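Local atomic coordinates of contact-dependent inhibitor I (Escherichia coli NC101, PDB entry 5I4Q), a protein that probably protects its own cell during contact-dependent growth inhibition by binding and neutralising the toxin domain of the cognate CdiA protein. Residues 84-88 / 89-93; 54-57 / 58-62; 2-5 / 6-9; 92-95 / 96-100; 42-45 / 46-50. All blocks are in the same frame, centred on the assembly; numbering follows the deposited sequence.

Contact 1 (84-88 / 89-93); sequences DRDDF and YSRKY
D87 and S90 both swing their first side-chain bond into the position between backbone N and carbonyl carbon (chi1 55° and 75°), and this folds each polar group back onto the other residue's main chain. D87 OD1 accepts a hydrogen bond from S90 N at 2.8 Å, the amide meeting it nearly along the C-O bond. In return D87 N reaches S90 OG at 3.1 Å, almost straight at 171°. This exchange is a capping box, with D87 as N-cap of helix 88-99. Y89 N adds a weak bond to D87 OD1 at 2.9 Å. The other carboxylate oxygen is held by R85, whose NE donates to D87 OD2 at 2.7 Å in a salt bridge on the syn side.

A second ion pair involves the residue before the cap. R91 turns its guanidinium side-on to D86, the two flat groups nearly coplanar, so that NE (2.9 Å) and NH2 (3.0 Å) both fall on D86 OD1. R91 NH1 also binds Q48 OE1. Beyond the cap, F88 puts its ring edge on the face of Y89 in a T-shaped pair, centroids 5.0 Å apart, with F88 CD2 over the middle of the tyrosine ring.

D86 and D87, just ahead of a helix N terminus, suit the positive end of its dipole, and their charges are probably balanced by R91 and R85 respectively. Two neighbouring ion pairs thus flank the cap: R85 also reaches D57 of the Contact-dependent inhibitor A chain, while R91 ties the helix start to helix 44-66.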
# COMPACT_ATOMS: atom_id res chain seq x y z
N ASP B 84 12.38 20.10 -6.42
CA ASP B 84 13.43 19.13 -6.69
C ASP B 84 14.78 19.78 -6.91
O ASP B 84 15.77 19.37 -6.36
CB ASP B 84 13.09 18.28 -7.94
CG ASP B 84 13.94 17.05 -8.02
OD1 ASP B 84 13.79 16.17 -7.15
OD2 ASP B 84 14.82 16.97 -8.87
N ARG B 85 14.80 20.81 -7.72
CA ARG B 85 16.02 21.49 -8.02
C ARG B 85 16.43 22.40 -6.85
O ARG B 85 15.69 23.30 -6.47
CB ARG B 85 15.82 22.31 -9.29
CG ARG B 85 17.09 23.02 -9.73
CD ARG B 85 16.90 23.87 -11.00
NE ARG B 85 18.09 24.71 -11.28
CZ ARG B 85 18.18 25.57 -12.27
NH1 ARG B 85 17.12 25.79 -13.04
NH2 ARG B 85 19.31 26.27 -12.43
N ASP B 86 17.63 22.18 -6.33
CA ASP B 86 18.17 22.82 -5.18
C ASP B 86 19.53 23.40 -5.53
O ASP B 86 20.52 22.71 -5.54
CB ASP B 86 18.30 21.77 -4.05
CG ASP B 86 19.06 22.28 -2.80
OD1 ASP B 86 19.27 23.51 -2.63
OD2 ASP B 86 19.44 21.42 -1.97
N ASP B 87 19.55 24.70 -5.86
CA ASP B 87 20.80 25.39 -6.01
C ASP B 87 20.58 26.86 -5.70
O ASP B 87 19.46 27.26 -5.38
CB ASP B 87 21.35 25.20 -7.46
CG ASP B 87 20.34 25.62 -8.52
OD1 ASP B 87 19.69 26.69 -8.35
OD2 ASP B 87 20.19 24.89 -9.52
N PHE B 88 21.62 27.67 -5.85
CA PHE B 88 21.56 29.12 -5.59
C PHE B 88 20.41 29.81 -6.36
O PHE B 88 19.68 30.61 -5.79
CB PHE B 88 22.92 29.77 -5.88
CG PHE B 88 22.91 31.29 -5.88
CD1 PHE B 88 22.93 32.00 -4.69
CD2 PHE B 88 22.88 31.99 -7.07
CE1 PHE B 88 22.90 33.38 -4.69
CE2 PHE B 88 22.87 33.38 -7.09
CZ PHE B 88 22.87 34.08 -5.89
N TYR B 89 20.23 29.41 -7.63
CA TYR B 89 19.33 30.08 -8.56
C TYR B 89 17.90 29.71 -8.28
O TYR B 89 17.02 30.56 -8.42
CB TYR B 89 19.74 29.83 -10.03
CG TYR B 89 21.13 30.36 -10.30
CD1 TYR B 89 21.33 31.71 -10.56
CD2 TYR B 89 22.24 29.52 -10.23
CE1 TYR B 89 22.59 32.22 -10.76
CE2 TYR B 89 23.51 30.00 -10.42
CZ TYR B 89 23.69 31.36 -10.67
OH TYR B 89 24.99 31.85 -10.88
N SER B 90 17.64 28.48 -7.86
CA SER B 90 16.28 28.09 -7.48
C SER B 90 15.96 28.70 -6.12
O SER B 90 14.83 29.14 -5.88
CB SER B 90 16.09 26.58 -7.49
OG SER B 90 16.71 25.94 -6.36
N ARG B 91 16.93 28.73 -5.22
CA ARG B 91 16.71 29.38 -3.90
C ARG B 91 16.38 30.86 -4.01
O ARG B 91 15.49 31.36 -3.28
CB ARG B 91 17.90 29.19 -2.96
CG ARG B 91 18.04 27.74 -2.49
CD ARG B 91 19.40 27.49 -1.89
NE ARG B 91 19.48 26.15 -1.38
CZ ARG B 91 19.88 25.79 -0.17
NH1 ARG B 91 20.26 26.68 0.73
NH2 ARG B 91 19.90 24.50 0.14
N LYS B 92 17.07 31.56 -4.90
CA LYS B 92 16.81 32.97 -5.13
C LYS B 92 15.34 33.12 -5.57
O LYS B 92 14.62 33.97 -5.08
CB LYS B 92 17.79 33.49 -6.20
CG LYS B 92 18.28 34.92 -6.08
CD LYS B 92 19.00 35.24 -4.75
CE LYS B 92 19.19 36.75 -4.50
NZ LYS B 92 19.87 37.02 -3.20
N TYR B 93 14.91 32.28 -6.51
CA TYR B 93 13.54 32.32 -7.03
C TYR B 93 12.50 32.02 -5.94
O TYR B 93 11.52 32.74 -5.79
CB TYR B 93 13.40 31.31 -8.17
CG TYR B 93 12.00 31.15 -8.70
CD1 TYR B 93 11.42 32.12 -9.53
CD2 TYR B 93 11.26 30.01 -8.43
CE1 TYR B 93 10.13 31.97 -10.03
CE2 TYR B 93 9.98 29.84 -8.95
CZ TYR B 93 9.41 30.81 -9.75
OH TYR B 93 8.12 30.63 -10.25

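Contact 2 (54-57 / 58-62); sequences LFRM and QSELA
F55 O is gripped by two donors from the residue one turn on: S59 OG at 2.8 Å and S59 N at 2.9 Å, arriving from opposite faces of the carbonyl plane. Serine suits this place because its hydroxyl, set beside the backbone N (chi1 -64°), is short enough to fold back on the preceding turn. The same OG is also bonded to K31 of the Contact-dependent inhibitor A chain, so this point of the helix faces the toxin.

One residue further along, R56 and E60 run side by side in the same direction. Both sit in the middle of helix 44-66, and they form a weak salt bridge with the i to i+4 spacing of an alpha-helix. The bond is long, R56 NE to E60 OE2 being 3.4 Å, and the two planes are turned 57° apart. A bend at chi3 (81°) brings the arginine round to the acid. A water completes the link, accepting from R56 NH1 and donating to E60 OE1, each at 3.0 Å. E60 OE1 has a further partner in Y28 OH of helix 4-40.

L61 rests CG against M57 O at 3.5 Å within the turn and itself packs on L25, L79 and I80. M57, present as selenomethionine, has an extended chain and touches C31 of helix 4-40. Q58, buried beside F55, spends its amide nitrogen on I80 O and D84 OD1, joining this helix to helix 74-82 and the loop after it.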
# COMPACT_ATOMS: atom_id res chain seq x y z
N LEU B 54 14.15 22.29 4.09
CA LEU B 54 13.09 22.16 3.11
C LEU B 54 13.47 21.21 2.00
O LEU B 54 12.70 20.34 1.66
CB LEU B 54 12.81 23.53 2.51
CG LEU B 54 11.74 23.57 1.43
CD1 LEU B 54 10.43 23.05 1.99
CD2 LEU B 54 11.52 24.97 0.93
N PHE B 55 14.64 21.36 1.41
CA PHE B 55 15.04 20.43 0.34
C PHE B 55 15.37 19.03 0.79
O PHE B 55 15.26 18.06 -0.00
CB PHE B 55 16.21 20.99 -0.47
CG PHE B 55 15.86 22.22 -1.26
CD1 PHE B 55 14.99 22.12 -2.33
CD2 PHE B 55 16.43 23.44 -0.98
CE1 PHE B 55 14.68 23.22 -3.10
CE2 PHE B 55 16.09 24.57 -1.72
CZ PHE B 55 15.23 24.45 -2.80
N ARG B 56 15.81 18.90 2.05
CA ARG B 56 16.08 17.59 2.63
C ARG B 56 14.76 16.82 2.70
O ARG B 56 14.71 15.63 2.39
CB ARG B 56 16.69 17.70 4.01
CG ARG B 56 17.18 16.37 4.58
CD ARG B 56 17.42 16.40 6.09
NE ARG B 56 16.18 16.24 6.83
CZ ARG B 56 15.56 17.16 7.58
NH1 ARG B 56 14.42 16.82 8.17
NH2 ARG B 56 16.05 18.39 7.74
N MSE B 57 13.70 17.52 3.05
CA MSE B 57 12.38 16.92 3.11
C MSE B 57 11.87 16.54 1.75
O MSE B 57 11.28 15.51 1.61
CB MSE B 57 11.37 17.84 3.81
CG MSE B 57 11.79 17.92 5.27
SE MSE B 57 10.40 18.81 6.39
CE MSE B 57 11.54 19.10 8.00
N GLN B 58 12.02 17.42 0.78
CA GLN B 58 11.64 17.14 -0.56
C GLN B 58 12.38 15.89 -1.03
O GLN B 58 11.80 15.06 -1.68
CB GLN B 58 11.91 18.34 -1.48
CG GLN B 58 11.60 18.16 -2.98
CD GLN B 58 12.56 17.27 -3.74
OE1 GLN B 58 13.69 17.04 -3.32
NE2 GLN B 58 12.10 16.74 -4.86
N SER B 59 13.65 15.77 -0.68
CA SER B 59 14.49 14.63 -1.12
C SER B 59 13.99 13.35 -0.57
O SER B 59 13.98 12.35 -1.28
CB SER B 59 15.95 14.80 -0.76
OG SER B 59 16.45 15.93 -1.47
N GLU B 60 13.49 13.38 0.65
CA GLU B 60 12.96 12.20 1.22
C GLU B 60 11.64 11.86 0.55
O GLU B 60 11.31 10.68 0.38
CB GLU B 60 12.77 12.39 2.72
CG GLU B 60 14.08 12.53 3.47
CD GLU B 60 13.95 13.16 4.88
OE1 GLU B 60 12.84 13.46 5.35
OE2 GLU B 60 15.00 13.32 5.54
N LEU B 61 10.83 12.89 0.23
CA LEU B 61 9.55 12.65 -0.42
C LEU B 61 9.78 12.14 -1.84
O LEU B 61 9.05 11.30 -2.32
CB LEU B 61 8.69 13.89 -0.42
CG LEU B 61 8.12 14.22 0.96
CD1 LEU B 61 7.68 15.65 0.99
CD2 LEU B 61 6.96 13.38 1.39
N ALA B 62 10.82 12.60 -2.49
CA ALA B 62 11.20 12.07 -3.80
C ALA B 62 11.64 10.60 -3.72
O ALA B 62 11.30 9.81 -4.60
CB ALA B 62 12.29 12.94 -4.38
O HOH W 1 12.43 14.63 8.04

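Contact 3 (2-5 / 6-9); sequences DIWP and EFQR
I3 O receives F7 N at 3.0 Å and W4 O receives Q8 N at 2.8 Å, i to i+4 bonds near the start of a helix that D2 caps only weakly, through OD1 and W4 N at 3.4 Å. P5 suits a place so near the helix start, where a residue without an N-H costs no helical bond. With its CG anti to the backbone N (chi1 176°), W4 lays the indole along the following turn. Q8 crosses one face of it: CG stands 3.6 Å above the ring plane near the rim, and the amide is inclined about 30° to the indole. The benzo edge meets F7, W4 CE3 lying 3.6 Å from F7 CD2, with the two rings steeply inclined in an oblique pairing. R9 curls back at chi3 and sets one face of its guanidinium 3.5 Å over P5 O, while E6 brings CG to 3.4 Å from I3 O. Outside these residues, E6 OE1 forms a salt bridge with a basic side chain of another protein chain. The turns belong to the beginning of the long helix 4-40; the centre of the contact lies about 34 Å from the centre of the chain, and I3, W4 and F7 lie against Y28 of the second subunit.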
# COMPACT_ATOMS: atom_id res chain seq x y z
N ASP B 2 -6.00 -22.45 -1.67
CA ASP B 2 -6.78 -21.24 -1.47
C ASP B 2 -5.89 -20.13 -0.93
O ASP B 2 -5.32 -20.25 0.16
CB ASP B 2 -7.93 -21.47 -0.49
CG ASP B 2 -8.79 -20.22 -0.32
OD1 ASP B 2 -8.91 -19.41 -1.28
OD2 ASP B 2 -9.35 -20.03 0.79
N ILE B 3 -5.81 -19.04 -1.67
CA ILE B 3 -4.87 -17.99 -1.31
C ILE B 3 -5.50 -16.93 -0.42
O ILE B 3 -4.79 -16.07 0.10
CB ILE B 3 -4.19 -17.36 -2.55
CG1 ILE B 3 -5.21 -16.96 -3.62
CG2 ILE B 3 -3.17 -18.34 -3.14
CD1 ILE B 3 -4.63 -16.09 -4.71
N TRP B 4 -6.81 -17.00 -0.20
CA TRP B 4 -7.52 -15.94 0.51
C TRP B 4 -6.97 -15.64 1.95
O TRP B 4 -6.83 -14.48 2.35
CB TRP B 4 -9.03 -16.20 0.51
CG TRP B 4 -9.83 -15.18 1.30
CD1 TRP B 4 -10.62 -15.44 2.38
CD2 TRP B 4 -9.86 -13.75 1.12
NE1 TRP B 4 -11.13 -14.26 2.87
CE2 TRP B 4 -10.67 -13.21 2.11
CE3 TRP B 4 -9.26 -12.88 0.22
CZ2 TRP B 4 -10.95 -11.84 2.20
CZ3 TRP B 4 -9.52 -11.51 0.32
CH2 TRP B 4 -10.35 -11.01 1.29
N PRO B 5 -6.64 -16.67 2.71
CA PRO B 5 -6.22 -16.38 4.09
C PRO B 5 -4.94 -15.53 4.18
O PRO B 5 -4.84 -14.64 5.03
CB PRO B 5 -6.00 -17.78 4.68
CG PRO B 5 -6.93 -18.68 3.87
CD PRO B 5 -6.88 -18.11 2.47
N GLU B 6 -3.98 -15.81 3.31
CA GLU B 6 -2.73 -15.06 3.29
C GLU B 6 -2.95 -13.73 2.59
O GLU B 6 -2.30 -12.74 2.90
CB GLU B 6 -1.58 -15.87 2.65
CG GLU B 6 -1.59 -15.88 1.14
CD GLU B 6 -1.24 -17.25 0.53
OE1 GLU B 6 -1.48 -18.30 1.20
OE2 GLU B 6 -0.75 -17.27 -0.62
N PHE B 7 -3.86 -13.72 1.64
CA PHE B 7 -4.24 -12.52 0.95
C PHE B 7 -4.84 -11.51 1.95
O PHE B 7 -4.53 -10.34 1.85
CB PHE B 7 -5.21 -12.83 -0.16
CG PHE B 7 -5.40 -11.73 -1.17
CD1 PHE B 7 -4.43 -10.78 -1.45
CD2 PHE B 7 -6.57 -11.69 -1.91
CE1 PHE B 7 -4.64 -9.81 -2.43
CE2 PHE B 7 -6.79 -10.71 -2.89
CZ PHE B 7 -5.81 -9.79 -3.17
N GLN B 8 -5.66 -11.98 2.90
CA GLN B 8 -6.35 -11.14 3.90
C GLN B 8 -5.32 -10.52 4.82
O GLN B 8 -5.40 -9.36 5.18
CB GLN B 8 -7.29 -12.00 4.77
CG GLN B 8 -8.64 -11.42 5.12
CD GLN B 8 -9.72 -12.50 5.44
OE1 GLN B 8 -9.68 -13.64 4.96
NE2 GLN B 8 -10.71 -12.11 6.23
N ARG B 9 -4.34 -11.35 5.22
CA ARG B 9 -3.23 -10.91 6.06
C ARG B 9 -2.46 -9.77 5.39
O ARG B 9 -2.24 -8.76 6.02
CB ARG B 9 -2.31 -12.07 6.42
CG ARG B 9 -2.79 -12.83 7.68
CD ARG B 9 -1.89 -14.02 8.09
NE ARG B 9 -2.43 -15.33 7.66
CZ ARG B 9 -1.87 -16.16 6.77
NH1 ARG B 9 -0.72 -15.88 6.14
NH2 ARG B 9 -2.48 -17.30 6.49

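Contact 4 (92-95 / 96-100); sequences KYWH and KKFSD
K97 climbs over the ring of Y93, one helical turn back. Its CB lies 3.7 Å from Y93 O, CG stands above one face of the phenol toward the rim, and CD comes down to 3.5 Å from Y93 CZ. Bends at chi3 and chi4 (110° and 82°) then carry CE past the hydroxyl and leave NZ 3.3 Å from Y93 OH, a weak hydrogen bond. Lysine fits here because its long aliphatic part covers an aromatic face while the amine stays at the polar rim. Y93 also has R59 of the Contact-dependent inhibitor A chain as a cation-pi partner.

W94 and F98 make the buried side. Their planes are near parallel but slid apart, so that W94 CE3 touches F98 CE1 at 3.9 Å, and W94 CB makes a CH-pi contact 4.3 Å from the centroid of the phenylalanine ring. On another flank S99 OG folds back to H95 O at 2.9 Å, alongside the routine bond from S99 N, and sits 3.6 Å over the centre of the imidazole. H95 NE2 is held by T42 O, across in the turn before helix 44-66. K96 NZ pairs with D100 OD2 at 3.1 Å. With F98 packed on V36 and I39 of helix 4-40, W94 on F51 and the loop residues L83, L102 and P105, and K96 and S99 on the exposed side, these are the last turns of an amphipathic helix in an all-helical fold.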
# COMPACT_ATOMS: atom_id res chain seq x y z
N LYS B 92 17.07 31.56 -4.90
CA LYS B 92 16.81 32.97 -5.13
C LYS B 92 15.34 33.12 -5.57
O LYS B 92 14.62 33.97 -5.08
CB LYS B 92 17.79 33.49 -6.20
CG LYS B 92 18.28 34.92 -6.08
CD LYS B 92 19.00 35.24 -4.75
CE LYS B 92 19.19 36.75 -4.50
NZ LYS B 92 19.87 37.02 -3.20
N TYR B 93 14.91 32.28 -6.51
CA TYR B 93 13.54 32.32 -7.03
C TYR B 93 12.50 32.02 -5.94
O TYR B 93 11.52 32.74 -5.79
CB TYR B 93 13.40 31.31 -8.17
CG TYR B 93 12.00 31.15 -8.70
CD1 TYR B 93 11.42 32.12 -9.53
CD2 TYR B 93 11.26 30.01 -8.43
CE1 TYR B 93 10.13 31.97 -10.03
CE2 TYR B 93 9.98 29.84 -8.95
CZ TYR B 93 9.41 30.81 -9.75
OH TYR B 93 8.12 30.63 -10.25
N TRP B 94 12.71 30.97 -5.19
CA TRP B 94 11.71 30.57 -4.18
C TRP B 94 11.68 31.56 -3.04
O TRP B 94 10.61 31.89 -2.54
CB TRP B 94 11.95 29.13 -3.70
CG TRP B 94 11.61 28.09 -4.76
CD1 TRP B 94 12.48 27.18 -5.31
CD2 TRP B 94 10.35 27.88 -5.40
NE1 TRP B 94 11.82 26.42 -6.25
CE2 TRP B 94 10.52 26.84 -6.33
CE3 TRP B 94 9.10 28.48 -5.29
CZ2 TRP B 94 9.48 26.40 -7.17
CZ3 TRP B 94 8.06 28.03 -6.10
CH2 TRP B 94 8.26 26.99 -7.02
N HIS B 95 12.85 32.08 -2.65
CA HIS B 95 12.86 33.07 -1.57
C HIS B 95 12.00 34.27 -1.94
O HIS B 95 11.17 34.73 -1.16
CB HIS B 95 14.27 33.49 -1.22
CG HIS B 95 14.35 34.42 -0.06
ND1 HIS B 95 14.76 35.74 -0.18
CD2 HIS B 95 14.06 34.24 1.25
CE1 HIS B 95 14.72 36.32 1.01
NE2 HIS B 95 14.28 35.43 1.89
N LYS B 96 12.18 34.76 -3.15
CA LYS B 96 11.40 35.89 -3.61
C LYS B 96 9.94 35.59 -3.57
O LYS B 96 9.17 36.37 -3.05
CB LYS B 96 11.83 36.31 -5.02
CG LYS B 96 10.88 37.30 -5.69
CD LYS B 96 11.64 38.41 -6.42
CE LYS B 96 10.72 39.36 -7.19
NZ LYS B 96 9.75 40.06 -6.30
N LYS B 97 9.54 34.45 -4.13
CA LYS B 97 8.12 34.12 -4.20
C LYS B 97 7.52 33.96 -2.81
O LYS B 97 6.42 34.42 -2.57
CB LYS B 97 7.88 32.86 -5.04
CG LYS B 97 7.86 33.13 -6.53
CD LYS B 97 7.24 31.95 -7.27
CE LYS B 97 5.88 32.26 -7.88
NZ LYS B 97 6.00 32.96 -9.19
N PHE B 98 8.23 33.30 -1.90
CA PHE B 98 7.72 33.03 -0.55
C PHE B 98 7.65 34.36 0.26
O PHE B 98 6.71 34.57 1.00
CB PHE B 98 8.63 32.06 0.21
CG PHE B 98 8.72 30.66 -0.35
CD1 PHE B 98 7.74 30.14 -1.19
CD2 PHE B 98 9.77 29.85 0.01
CE1 PHE B 98 7.82 28.84 -1.66
CE2 PHE B 98 9.86 28.57 -0.48
CZ PHE B 98 8.90 28.07 -1.33
N SER B 99 8.64 35.24 0.10
CA SER B 99 8.60 36.61 0.67
C SER B 99 7.40 37.42 0.19
O SER B 99 6.83 38.17 0.96
CB SER B 99 9.89 37.36 0.32
OG SER B 99 11.02 36.72 0.90
N ASP B 100 7.00 37.28 -1.07
CA ASP B 100 5.81 37.98 -1.60
C ASP B 100 4.49 37.35 -1.17
O ASP B 100 3.45 37.78 -1.64
CB ASP B 100 5.85 38.04 -3.13
CG ASP B 100 6.92 38.99 -3.67
OD1 ASP B 100 7.45 39.83 -2.89
OD2 ASP B 100 7.22 38.93 -4.88

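Contact 5 (42-45 / 46-50); sequences TNFD and NAQPL
Q48 NE2 sits 3.3 Å above the centre of the F44 ring and at the same time donates to F44 O at 2.9 Å, a nearly straight bond of 174° that lies in the amide plane. The carbonyl is met from its other face by A47 N at 3.2 Å, so one oxygen serves two donors. A bend at chi2 (-50°) turns the glutamine back over the aromatic ring, and its length lets it span ring and carbonyl together.

The turn begins with N43, whose OD1 accepts from N46 N at 3.0 Å, met nearly along the C=O axis. Asparagine is a common choice for an N-cap, since its short amide can replace the missing carbonyl of a previous turn, and here it starts helix 44-66. The first turns are loosely bonded: Q48 N reaches D45 O only weakly at 3.3 Å, and P49, having no N-H, accompanies a kink at 49-50.

Ahead of the cap T42 divides its branches. OG1 rests 3.5 Å from N46 CB, with the side chains at about a right angle, whereas CG2 meets L50 CD1 tip to tip at 4.0 Å. L50 continues inward onto L35 and I39 of helix 4-40. Farther out, helix 88-99 positions the aromatic end: the ammonium of K92 makes a cation-pi contact with the F44 ring, and R91 NH1 takes Q48 OE1, fixing the rotation of the amide.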
# COMPACT_ATOMS: atom_id res chain seq x y z
N THR B 42 12.23 35.96 6.35
CA THR B 42 13.60 36.30 6.76
C THR B 42 14.43 36.67 5.54
O THR B 42 13.96 36.54 4.38
CB THR B 42 14.23 35.20 7.68
OG1 THR B 42 15.39 35.71 8.33
CG2 THR B 42 14.60 33.95 6.98
N ASN B 43 15.63 37.17 5.78
CA ASN B 43 16.48 37.53 4.63
C ASN B 43 17.15 36.28 3.97
O ASN B 43 17.16 35.18 4.51
CB ASN B 43 17.44 38.68 4.98
CG ASN B 43 18.62 38.24 5.82
OD1 ASN B 43 18.99 37.06 5.83
ND2 ASN B 43 19.23 39.19 6.53
N PHE B 44 17.70 36.48 2.79
CA PHE B 44 18.25 35.39 2.03
C PHE B 44 19.34 34.62 2.76
O PHE B 44 19.33 33.40 2.77
CB PHE B 44 18.75 35.85 0.65
CG PHE B 44 19.12 34.72 -0.26
CD1 PHE B 44 18.15 33.92 -0.80
CD2 PHE B 44 20.45 34.44 -0.56
CE1 PHE B 44 18.47 32.90 -1.69
CE2 PHE B 44 20.79 33.39 -1.39
CZ PHE B 44 19.78 32.60 -1.95
N ASP B 45 20.29 35.30 3.35
CA ASP B 45 21.35 34.57 4.06
C ASP B 45 20.85 33.67 5.18
O ASP B 45 21.27 32.52 5.30
CB ASP B 45 22.38 35.55 4.61
CG ASP B 45 23.32 36.12 3.52
OD1 ASP B 45 22.99 36.09 2.29
OD2 ASP B 45 24.42 36.60 3.89
N ASN B 46 19.95 34.20 5.98
CA ASN B 46 19.42 33.51 7.15
C ASN B 46 18.46 32.39 6.77
O ASN B 46 18.10 31.59 7.60
CB ASN B 46 18.65 34.47 8.04
CG ASN B 46 19.51 35.58 8.58
OD1 ASN B 46 20.70 35.40 8.79
ND2 ASN B 46 18.90 36.74 8.79
N ALA B 47 18.00 32.40 5.51
CA ALA B 47 17.12 31.39 4.94
C ALA B 47 17.84 30.13 4.50
O ALA B 47 17.19 29.12 4.30
CB ALA B 47 16.34 31.96 3.76
N GLN B 48 19.16 30.15 4.39
CA GLN B 48 19.86 29.00 3.83
C GLN B 48 19.70 27.73 4.65
O GLN B 48 19.52 26.65 4.06
CB GLN B 48 21.33 29.28 3.58
CG GLN B 48 21.60 30.38 2.57
CD GLN B 48 20.83 30.20 1.30
OE1 GLN B 48 21.06 29.22 0.55
NE2 GLN B 48 19.91 31.12 1.03
N PRO B 49 19.81 27.81 5.98
CA PRO B 49 19.63 26.55 6.72
C PRO B 49 18.18 26.09 6.68
O PRO B 49 17.90 24.91 6.85
CB PRO B 49 20.08 26.90 8.16
CG PRO B 49 20.05 28.40 8.22
CD PRO B 49 20.41 28.85 6.84
N LEU B 50 17.27 27.02 6.43
CA LEU B 50 15.87 26.69 6.34
C LEU B 50 15.59 26.02 5.02
O LEU B 50 14.80 25.11 4.96
CB LEU B 50 14.98 27.93 6.49
CG LEU B 50 15.05 28.66 7.85
CD1 LEU B 50 14.33 30.00 7.74
CD2 LEU B 50 14.45 27.80 8.96

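In the fold
All five contacts are local, so none closes a long loop, and none nests within or crosses another. From the N terminus, contact 3 comes first, at the start of helix 4-40 and far from the rest: its centre lies about 36 Å from that of contact 2 and about 53 Å from that of contact 5. Contact 5 follows the turn after that helix and begins helix 44-66, on which contact 2 lies further along. Contact 1 leads the loop after helix 74-82 into helix 88-99, and contact 4 continues that helix, sharing K92 and Y93. Contacts 1, 4 and 5 join helix 88-99 to the start of helix 44-66. Contact 2 touches both 1 and 4, and, like contact 3, reaches the second subunit.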